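Local coordinates for ATP-dependent DNA ligase (Mycobacterium tuberculosis, PDB 6NHX), which joins DNA ends in an ATP-dependent reaction and works with Ku in the non-homologous end-joining repair of double-strand breaks, at residues 11-17 against 179-185; 207-211 against 236-240. The protein carries 1 engineered substitution. All blocks are in the same frame, centred on the assembly; numbering follows the deposited sequence.

Contact 1 of 2, residues 11-17 against 179-185; sequences MLATHGT and RCASWVK. With ATP (adenosine-5'-triphosphate), chain B.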
ATOM      1  N   MET A  11      -2.302 -14.166  -0.481  1.00 13.84           N
ATOM      2  CA  MET A  11      -3.611 -14.079  -1.108  1.00 14.68           C
ATOM      3  C   MET A  11      -3.918 -12.617  -1.425  1.00 14.17           C
ATOM      4  O   MET A  11      -3.490 -11.703  -0.721  1.00 13.71           O
ATOM      5  CB  MET A  11      -4.638 -14.618  -0.115  1.00 14.36           C
ATOM      6  CG  MET A  11      -6.053 -14.733  -0.646  1.00 17.05           C
ATOM      7  SD  MET A  11      -7.090 -15.590   0.556  1.00 15.54           S
ATOM      8  CE  MET A  11      -8.695 -15.455  -0.251  1.00 13.72           C
ATOM      9  N   LEU A  12      -4.676 -12.394  -2.496  1.00 14.30           N
ATOM     10  CA  LEU A  12      -4.933 -11.049  -3.000  1.00 14.45           C
ATOM     11  C   LEU A  12      -6.433 -10.790  -3.094  1.00 12.17           C
ATOM     12  O   LEU A  12      -7.235 -11.718  -3.208  1.00 14.07           O
ATOM     13  CB  LEU A  12      -4.254 -10.844  -4.356  1.00 16.36           C
ATOM     14  CG  LEU A  12      -2.733 -11.024  -4.339  1.00 15.04           C
ATOM     15  CD1 LEU A  12      -2.191 -11.027  -5.767  1.00 17.80           C
ATOM     16  CD2 LEU A  12      -2.057  -9.938  -3.503  1.00 17.62           C
ATOM     17  N   ALA A  13      -6.792  -9.500  -3.047  1.00 12.51           N
ATOM     18  CA  ALA A  13      -8.178  -9.043  -3.028  1.00 11.96           C
ATOM     19  C   ALA A  13      -8.601  -8.539  -4.399  1.00 13.98           C
ATOM     20  O   ALA A  13      -7.785  -8.085  -5.200  1.00 16.56           O
ATOM     21  CB  ALA A  13      -8.381  -7.914  -2.011  1.00 14.03           C
ATOM     22  N   THR A  14      -9.890  -8.622  -4.651  1.00 12.81           N
ATOM     23  CA  THR A  14     -10.470  -8.142  -5.900  1.00 11.60           C
ATOM     24  C   THR A  14     -11.046  -6.748  -5.696  1.00 13.26           C
ATOM     25  O   THR A  14     -11.771  -6.515  -4.723  1.00 12.93           O
ATOM     26  CB  THR A  14     -11.608  -9.065  -6.311  1.00 11.47           C
ATOM     27  OG1 THR A  14     -11.129 -10.414  -6.383  1.00 17.75           O
ATOM     28  CG2 THR A  14     -12.122  -8.696  -7.662  1.00 14.63           C
ATOM     29  N   HIS A  15     -10.752  -5.834  -6.614  1.00 14.86           N
ATOM     30  CA  HIS A  15     -11.320  -4.498  -6.510  1.00 13.26           C
ATOM     31  C   HIS A  15     -12.839  -4.563  -6.614  1.00 16.28           C
ATOM     32  O   HIS A  15     -13.387  -5.194  -7.523  1.00 16.03           O
ATOM     33  CB  HIS A  15     -10.767  -3.612  -7.627  1.00 15.62           C
ATOM     34  CG  HIS A  15     -10.946  -2.150  -7.373  1.00 31.83           C
ATOM     35  ND1 HIS A  15     -10.748  -1.196  -8.348  1.00 37.47           N
ATOM     36  CD2 HIS A  15     -11.304  -1.475  -6.255  1.00 36.07           C
ATOM     37  CE1 HIS A  15     -10.979   0.002  -7.842  1.00 36.25           C
ATOM     38  NE2 HIS A  15     -11.316  -0.139  -6.573  1.00 35.49           N
ATOM     39  N   GLY A  16     -13.519  -3.919  -5.679  1.00 14.32           N
ATOM     40  CA  GLY A  16     -14.964  -3.902  -5.722  1.00 14.19           C
ATOM     41  C   GLY A  16     -15.528  -2.868  -4.783  1.00 14.72           C
ATOM     42  O   GLY A  16     -14.820  -1.966  -4.325  1.00 19.02           O
ATOM     43  N   THR A  17     -16.803  -3.030  -4.461  1.00 14.39           N
ATOM     44  CA  THR A  17     -17.516  -2.133  -3.557  1.00 15.29           C
ATOM     45  C   THR A  17     -17.997  -2.937  -2.361  1.00 15.01           C
ATOM     46  O   THR A  17     -18.666  -3.961  -2.527  1.00 15.26           O
ATOM     47  CB  THR A  17     -18.703  -1.479  -4.273  1.00 16.18           C
ATOM     48  OG1 THR A  17     -18.203  -0.564  -5.244  1.00 16.44           O
ATOM     49  CG2 THR A  17     -19.579  -0.709  -3.293  1.00 16.08           C
ATOM     50  N   ARG A 179      -5.643 -14.160  -6.474  1.00 16.15           N
ATOM     51  CA  ARG A 179      -6.595 -13.086  -6.231  1.00 17.34           C
ATOM     52  C   ARG A 179      -7.993 -13.682  -6.279  1.00 15.49           C
ATOM     53  O   ARG A 179      -8.342 -14.376  -7.238  1.00 19.60           O
ATOM     54  CB  ARG A 179      -6.440 -11.996  -7.291  1.00 15.89           C
ATOM     55  CG  ARG A 179      -7.162 -10.711  -6.935  1.00 15.70           C
ATOM     56  CD  ARG A 179      -6.973  -9.636  -8.014  1.00 17.86           C
ATOM     57  NE  ARG A 179      -5.561  -9.331  -8.262  1.00 18.35           N
ATOM     58  CZ  ARG A 179      -4.841  -8.452  -7.575  1.00 17.63           C
ATOM     59  NH1 ARG A 179      -5.382  -7.772  -6.565  1.00 15.91           N
ATOM     60  NH2 ARG A 179      -3.570  -8.238  -7.915  1.00 18.12           N
ATOM     61  N   CYS A 180      -8.794 -13.426  -5.243  1.00 16.64           N
ATOM     62  CA  CYS A 180     -10.007 -14.201  -5.023  1.00 19.11           C
ATOM     63  C   CYS A 180     -11.219 -13.309  -4.804  1.00 16.20           C
ATOM     64  O   CYS A 180     -11.119 -12.213  -4.243  1.00 15.38           O
ATOM     65  CB  CYS A 180      -9.846 -15.098  -3.790  1.00 18.64           C
ATOM     66  SG  CYS A 180      -8.481 -16.268  -3.944  1.00 20.99           S
ATOM     67  N   ALA A 181     -12.380 -13.820  -5.220  1.00 16.66           N
ATOM     68  CA  ALA A 181     -13.641 -13.123  -5.004  1.00 14.53           C
ATOM     69  C   ALA A 181     -14.037 -13.068  -3.534  1.00 15.42           C
ATOM     70  O   ALA A 181     -14.896 -12.261  -3.162  1.00 15.90           O
ATOM     71  CB  ALA A 181     -14.757 -13.789  -5.816  1.00 18.23           C
ATOM     72  N   SER A 182     -13.411 -13.876  -2.681  1.00 13.38           N
ATOM     73  CA  SER A 182     -13.724 -13.887  -1.260  1.00 13.51           C
ATOM     74  C   SER A 182     -13.088 -12.727  -0.500  1.00 11.38           C
ATOM     75  O   SER A 182     -13.380 -12.554   0.692  1.00 13.28           O
ATOM     76  CB  SER A 182     -13.269 -15.214  -0.660  1.00 17.59           C
ATOM     77  OG  SER A 182     -11.890 -15.398  -0.946  1.00 17.62           O
ATOM     78  N   TRP A 183     -12.204 -11.956  -1.137  1.00 11.20           N
ATOM     79  CA  TRP A 183     -11.624 -10.752  -0.548  1.00 11.55           C
ATOM     80  C   TRP A 183     -11.909  -9.597  -1.492  1.00 13.18           C
ATOM     81  O   TRP A 183     -11.599  -9.685  -2.682  1.00 14.02           O
ATOM     82  CB  TRP A 183     -10.100 -10.873  -0.408  1.00 14.24           C
ATOM     83  CG  TRP A 183      -9.555 -11.715   0.709  1.00 12.55           C
ATOM     84  CD1 TRP A 183     -10.195 -12.688   1.400  1.00 13.01           C
ATOM     85  CD2 TRP A 183      -8.243 -11.619   1.253  1.00 12.14           C
ATOM     86  NE1 TRP A 183      -9.344 -13.232   2.351  1.00 12.53           N
ATOM     87  CE2 TRP A 183      -8.138 -12.586   2.270  1.00 12.78           C
ATOM     88  CE3 TRP A 183      -7.134 -10.821   0.961  1.00 12.94           C
ATOM     89  CZ2 TRP A 183      -6.962 -12.762   3.020  1.00 13.34           C
ATOM     90  CZ3 TRP A 183      -5.972 -10.992   1.695  1.00 13.47           C
ATOM     91  CH2 TRP A 183      -5.900 -11.955   2.711  1.00 13.58           C
ATOM     92  N   VAL A 184     -12.488  -8.514  -0.968  1.00 11.57           N
ATOM     93  CA  VAL A 184     -12.896  -7.381  -1.796  1.00 13.40           C
ATOM     94  C   VAL A 184     -12.253  -6.122  -1.230  1.00 13.74           C
ATOM     95  O   VAL A 184     -12.410  -5.826  -0.038  1.00 13.57           O
ATOM     96  CB  VAL A 184     -14.424  -7.235  -1.808  1.00 12.30           C
ATOM     97  CG1 VAL A 184     -14.817  -6.059  -2.679  1.00 12.20           C
ATOM     98  CG2 VAL A 184     -15.084  -8.522  -2.315  1.00 15.11           C
ATOM     99  N   LYS A 185     -11.519  -5.387  -2.060  1.00 12.19           N
ATOM    100  CA  LYS A 185     -10.829  -4.177  -1.637  1.00 12.50           C
ATOM    101  C   LYS A 185     -11.513  -2.945  -2.217  1.00 12.49           C
ATOM    102  O   LYS A 185     -11.914  -2.948  -3.383  1.00 13.00           O
ATOM    103  CB  LYS A 185      -9.343  -4.195  -2.029  1.00 12.76           C
ATOM    104  CG  LYS A 185      -9.076  -4.573  -3.472  1.00 15.86           C
ATOM    105  CD  LYS A 185      -7.627  -4.310  -3.851  1.00 17.70           C
ATOM    106  CE  LYS A 185      -7.395  -4.562  -5.331  1.00 17.20           C
ATOM    107  NZ  LYS A 185      -6.040  -4.099  -5.770  1.00 19.40           N
TER
HETATM  108  PG  ATP B1000      -2.558  -5.355  -5.431  1.00 17.91           P
HETATM  109  O1G ATP B1000      -3.940  -5.772  -4.974  1.00 17.33           O
HETATM  110  O2G ATP B1000      -2.051  -6.054  -6.678  1.00 20.04           O
HETATM  111  O3G ATP B1000      -1.547  -5.366  -4.298  1.00 18.64           O
HETATM  112  PB  ATP B1000      -2.264  -2.451  -5.192  1.00 22.60           P
HETATM  113  O1B ATP B1000      -2.575  -1.294  -6.107  1.00 31.05           O
HETATM  114  O2B ATP B1000      -0.897  -2.599  -4.560  1.00 33.43           O
HETATM  115  O3B ATP B1000      -2.693  -3.817  -5.934  1.00 22.96           O
HETATM  116  PA  ATP B1000      -4.562  -1.550  -3.671  1.00 19.07           P
HETATM  117  O1A ATP B1000      -5.501  -1.586  -4.838  1.00 22.17           O
HETATM  118  O2A ATP B1000      -3.984  -0.291  -3.080  1.00 23.61           O
HETATM  119  O3A ATP B1000      -3.340  -2.518  -4.015  1.00 24.28           O
HETATM  120  O5' ATP B1000      -5.140  -2.523  -2.513  1.00 22.18           O
HETATM  121  C5' ATP B1000      -4.599  -2.478  -1.195  1.00 17.49           C
HETATM  122  C4' ATP B1000      -3.331  -3.332  -1.085  1.00 14.02           C
HETATM  123  O4' ATP B1000      -2.994  -3.405   0.300  1.00 17.12           O
HETATM  124  C3' ATP B1000      -3.510  -4.757  -1.562  1.00 15.36           C
HETATM  125  O3' ATP B1000      -2.235  -5.280  -1.922  1.00 17.30           O
HETATM  126  C2' ATP B1000      -3.961  -5.431  -0.297  1.00 14.78           C
HETATM  127  O2' ATP B1000      -3.736  -6.847  -0.316  1.00 15.59           O
HETATM  128  C1' ATP B1000      -3.111  -4.746   0.769  1.00 17.37           C
HETATM  129  N9  ATP B1000      -3.815  -4.642   2.064  1.00 14.25           N
HETATM  130  C8  ATP B1000      -3.888  -3.539   2.850  1.00 14.33           C
HETATM  131  N7  ATP B1000      -4.583  -3.801   3.991  1.00 12.43           N
HETATM  132  C5  ATP B1000      -4.936  -5.099   3.929  1.00 11.63           C
HETATM  133  C6  ATP B1000      -5.695  -6.002   4.784  1.00 11.01           C
HETATM  134  N6  ATP B1000      -6.232  -5.560   5.927  1.00 12.23           N
HETATM  135  N1  ATP B1000      -5.851  -7.268   4.372  1.00 11.03           N
HETATM  136  C2  ATP B1000      -5.337  -7.728   3.225  1.00 11.57           C
HETATM  137  N3  ATP B1000      -4.642  -6.951   2.379  1.00 12.55           N
HETATM  138  C4  ATP B1000      -4.437  -5.648   2.675  1.00 12.76           C

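Contact 2 of 2, residues 207-211 against 236-240; sequences GVGSL and LANLK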
ATOM      1  N   GLY A 207      13.918  20.371  -1.072  1.00 53.02           N
ATOM      2  CA  GLY A 207      13.800  19.113  -1.784  1.00 50.57           C
ATOM      3  C   GLY A 207      12.854  19.161  -2.972  1.00 51.95           C
ATOM      4  O   GLY A 207      12.978  20.036  -3.816  1.00 66.14           O
ATOM      5  N   VAL A 208      11.914  18.220  -3.034  1.00 43.78           N
ATOM      6  CA  VAL A 208      10.985  18.075  -4.152  1.00 46.60           C
ATOM      7  C   VAL A 208       9.619  18.525  -3.655  1.00 49.66           C
ATOM      8  O   VAL A 208       8.908  17.763  -2.993  1.00 39.66           O
ATOM      9  CB  VAL A 208      10.930  16.634  -4.673  1.00 47.33           C
ATOM     10  CG1 VAL A 208       9.901  16.506  -5.796  1.00 44.08           C
ATOM     11  CG2 VAL A 208      12.288  16.189  -5.150  1.00 51.35           C
ATOM     12  N   GLY A 209       9.231  19.754  -3.993  1.00 53.23           N
ATOM     13  CA  GLY A 209       7.945  20.259  -3.542  1.00 44.98           C
ATOM     14  C   GLY A 209       6.769  19.596  -4.229  1.00 40.62           C
ATOM     15  O   GLY A 209       5.737  19.338  -3.600  1.00 39.94           O
ATOM     16  N   SER A 210       6.906  19.294  -5.515  1.00 27.66           N
ATOM     17  CA  SER A 210       5.745  18.881  -6.279  1.00 23.17           C
ATOM     18  C   SER A 210       6.205  18.226  -7.570  1.00 19.26           C
ATOM     19  O   SER A 210       7.350  18.383  -8.002  1.00 19.17           O
ATOM     20  CB  SER A 210       4.850  20.081  -6.592  1.00 25.59           C
ATOM     21  OG  SER A 210       5.586  21.078  -7.283  1.00 23.18           O
ATOM     22  N   LEU A 211       5.282  17.496  -8.175  1.00 17.71           N
ATOM     23  CA  LEU A 211       5.545  16.739  -9.383  1.00 17.51           C
ATOM     24  C   LEU A 211       4.521  17.143 -10.423  1.00 18.28           C
ATOM     25  O   LEU A 211       3.345  17.355 -10.108  1.00 20.30           O
ATOM     26  CB  LEU A 211       5.443  15.239  -9.124  1.00 19.05           C
ATOM     27  CG  LEU A 211       6.473  14.718  -8.123  1.00 22.93           C
ATOM     28  CD1 LEU A 211       6.125  13.319  -7.743  1.00 30.31           C
ATOM     29  CD2 LEU A 211       7.847  14.750  -8.723  1.00 19.37           C
ATOM     30  N   LEU A 236      11.759  13.916  -0.384  1.00 65.58           N
ATOM     31  CA  LEU A 236      12.332  14.767  -1.415  1.00 64.18           C
ATOM     32  C   LEU A 236      13.755  14.340  -1.750  1.00 65.92           C
ATOM     33  O   LEU A 236      14.117  14.233  -2.927  1.00 68.66           O
ATOM     34  CB  LEU A 236      12.311  16.205  -0.905  1.00 66.80           C
ATOM     35  CG  LEU A 236      11.139  16.622   0.005  1.00 64.26           C
ATOM     36  CD1 LEU A 236      11.219  18.112   0.279  1.00 69.81           C
ATOM     37  CD2 LEU A 236       9.749  16.238  -0.530  1.00 51.24           C
ATOM     38  N   ALA A 237      14.565  14.075  -0.720  1.00 65.24           N
ATOM     39  CA  ALA A 237      15.918  13.565  -0.920  1.00 65.29           C
ATOM     40  C   ALA A 237      15.896  12.217  -1.617  1.00 66.45           C
ATOM     41  O   ALA A 237      16.772  11.925  -2.439  1.00 70.73           O
ATOM     42  CB  ALA A 237      16.630  13.441   0.433  1.00 60.21           C
ATOM     43  N   ASN A 238      14.888  11.396  -1.321  1.00 55.88           N
ATOM     44  CA  ASN A 238      14.774  10.093  -1.962  1.00 46.72           C
ATOM     45  C   ASN A 238      14.100  10.203  -3.326  1.00 47.13           C
ATOM     46  O   ASN A 238      14.564   9.603  -4.301  1.00 44.17           O
ATOM     47  CB  ASN A 238      14.025   9.126  -1.040  1.00 41.85           C
ATOM     48  CG  ASN A 238      13.547   7.859  -1.756  1.00 56.13           C
ATOM     49  OD1 ASN A 238      12.775   7.909  -2.716  1.00 68.74           O
ATOM     50  ND2 ASN A 238      13.994   6.712  -1.262  1.00 58.15           N
ATOM     51  N   LEU A 239      12.981  10.927  -3.408  1.00 46.66           N
ATOM     52  CA  LEU A 239      12.352  11.140  -4.708  1.00 38.19           C
ATOM     53  C   LEU A 239      13.325  11.794  -5.673  1.00 34.57           C
ATOM     54  O   LEU A 239      13.388  11.413  -6.846  1.00 29.85           O
ATOM     55  CB  LEU A 239      11.090  11.988  -4.560  1.00 39.21           C
ATOM     56  CG  LEU A 239       9.880  11.799  -5.467  1.00 32.01           C
ATOM     57  CD1 LEU A 239       9.442  10.348  -5.572  1.00 36.68           C
ATOM     58  CD2 LEU A 239       8.746  12.657  -4.924  1.00 30.26           C
ATOM     59  N   LYS A 240      14.103  12.773  -5.194  1.00 32.56           N
ATOM     60  CA  LYS A 240      15.154  13.348  -6.028  1.00 33.54           C
ATOM     61  C   LYS A 240      16.101  12.266  -6.514  1.00 23.87           C
ATOM     62  O   LYS A 240      16.566  12.312  -7.656  1.00 24.61           O
ATOM     63  CB  LYS A 240      15.947  14.417  -5.267  1.00 36.75           C
ATOM     64  CG  LYS A 240      15.525  15.841  -5.575  1.00 46.61           C
ATOM     65  CD  LYS A 240      15.974  16.829  -4.501  1.00 52.80           C
ATOM     66  CE  LYS A 240      17.275  17.520  -4.876  1.00 53.12           C
ATOM     67  NZ  LYS A 240      18.461  16.634  -4.691  1.00 54.78           N
TER

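Contact 1 of 2, residues 11-17 against 179-185
Arg179 lies beside Leu12 and carries its guanidinium past Ala13 toward the ATP. A bend at chi3 (-57°) brings NH1 to Ala13 O at 2.8 Å, the acceptor lying close to the guanidinium plane. The same nitrogen points almost straight at the gamma-phosphate oxygen O1G (174° at the hydrogen), while Arg179 NH2 takes ATP O2G at 2.9 Å and Leu12 CD1 rests over one face of the group. The Ala13 carbonyl and the two phosphate oxygens together hold the guanidinium's rotation, and its charge probably favours the gamma-phosphate; Arg51 also hydrogen-bonds ATP. At Cys180, the backbone N donates to Leu12 O at 3.1 Å, from above the carbonyl plane, and its own carbonyl receives the Thr14 hydroxyl, OG1 to O 2.8 Å. A type I turn from Cys180 to Trp183 then swings the chain round, so that 179-180 and then 184-187 pair in parallel with the same edge of strand 12-15, one beyond the other, Ala13 O lying on the far edge. This arrangement forms part of the nucleotide-binding face of the ligase's adenylation domain, and Lys185 belongs to nucleotidyltransferase motif V. Within the corner Ser182 OG meets the methyl of Met11. Met11 CE lies 3.6 Å from the centroid of the Trp183 five-membered ring, a CH-pi contact, and SD over the same face makes it Met-aromatic as well; Trp183 CZ3 nears the adenine C2 obliquely. Trp183 O accepts a practically straight bond from Thr14 N at 2.8 Å. Val184 CG1 packs against Gly16 CA, and Lys185 N returns to Thr14 O. With CG held between backbone N and carbonyl carbon (chi1 49°), the otherwise extended Lys185 chain passes Ala13 CB, and its NZ bridges ATP O1A at 2.7 Å and O1G at 2.8 Å.

Contact 2 of 2, residues 207-211 against 236-240
Val208 sits against one side of helix 235-243, in the cleft between Leu236 and Lys240. The tight part of the contact is here: Leu236 CB comes within 3.0 Å of Val208 N, and Val208 CG2 presses on Lys240 CG at 3.3 Å, closer than carbons normally approach. Because CG1 lies opposite the backbone N (chi1 177°), the two methyls are shared out, CG2 to the lysine's aliphatic chain and CG1 to Leu239 CD2 at 4.1 Å, the valine and leucine side chains meeting at about a right angle. Deeper in, Leu211 and Leu239 reach toward each other tip to tip, CD1 to CD2 3.9 Å, and Trp292 packs on both. No hydrogen bond crosses the contact, and Val208 N, covered by leucine carbon, is buried with no partner in the model. Toward solvent, Gly207, next to the unmodelled residues 203-206, still touches Leu236 CB with its CA at 3.4 Å, but its contact with the bent, exposed Lys240 chain is looser, 4.2 Å from Gly207 CA to Lys240 CD. Beyond Val208 the strand kinks at a classic beta bulge, Gly209 and Ser210 both facing Arg200. Strand and helix axes, 8.4 Å apart at their closest, run at 55°. A helix after the third strand that packs against the curled antiparallel barrel is characteristic of the OB fold, the C-terminal domain of ATP-dependent DNA ligases.

How the contacts relate
Contact 1 closes before contact 2 opens, and the two lie on opposite sides of the chain's centre, 33 Å between centres and about 21 Å between nearest atoms. They share no sheet: contact 1 belongs to the mixed sheet of the adenylation domain, whereas contact 2 packs helix 235-243 against the curled antiparallel sheet of the OB domain. The chain passes from one domain to the other between strands 184-187 and 190-201. The ATP links them indirectly, since Arg293, on the strand 291-295 whose Trp292 packs against contact 2, also hydrogen-bonds the nucleotide. This fits a closed arrangement in which both domains contribute to holding ATP.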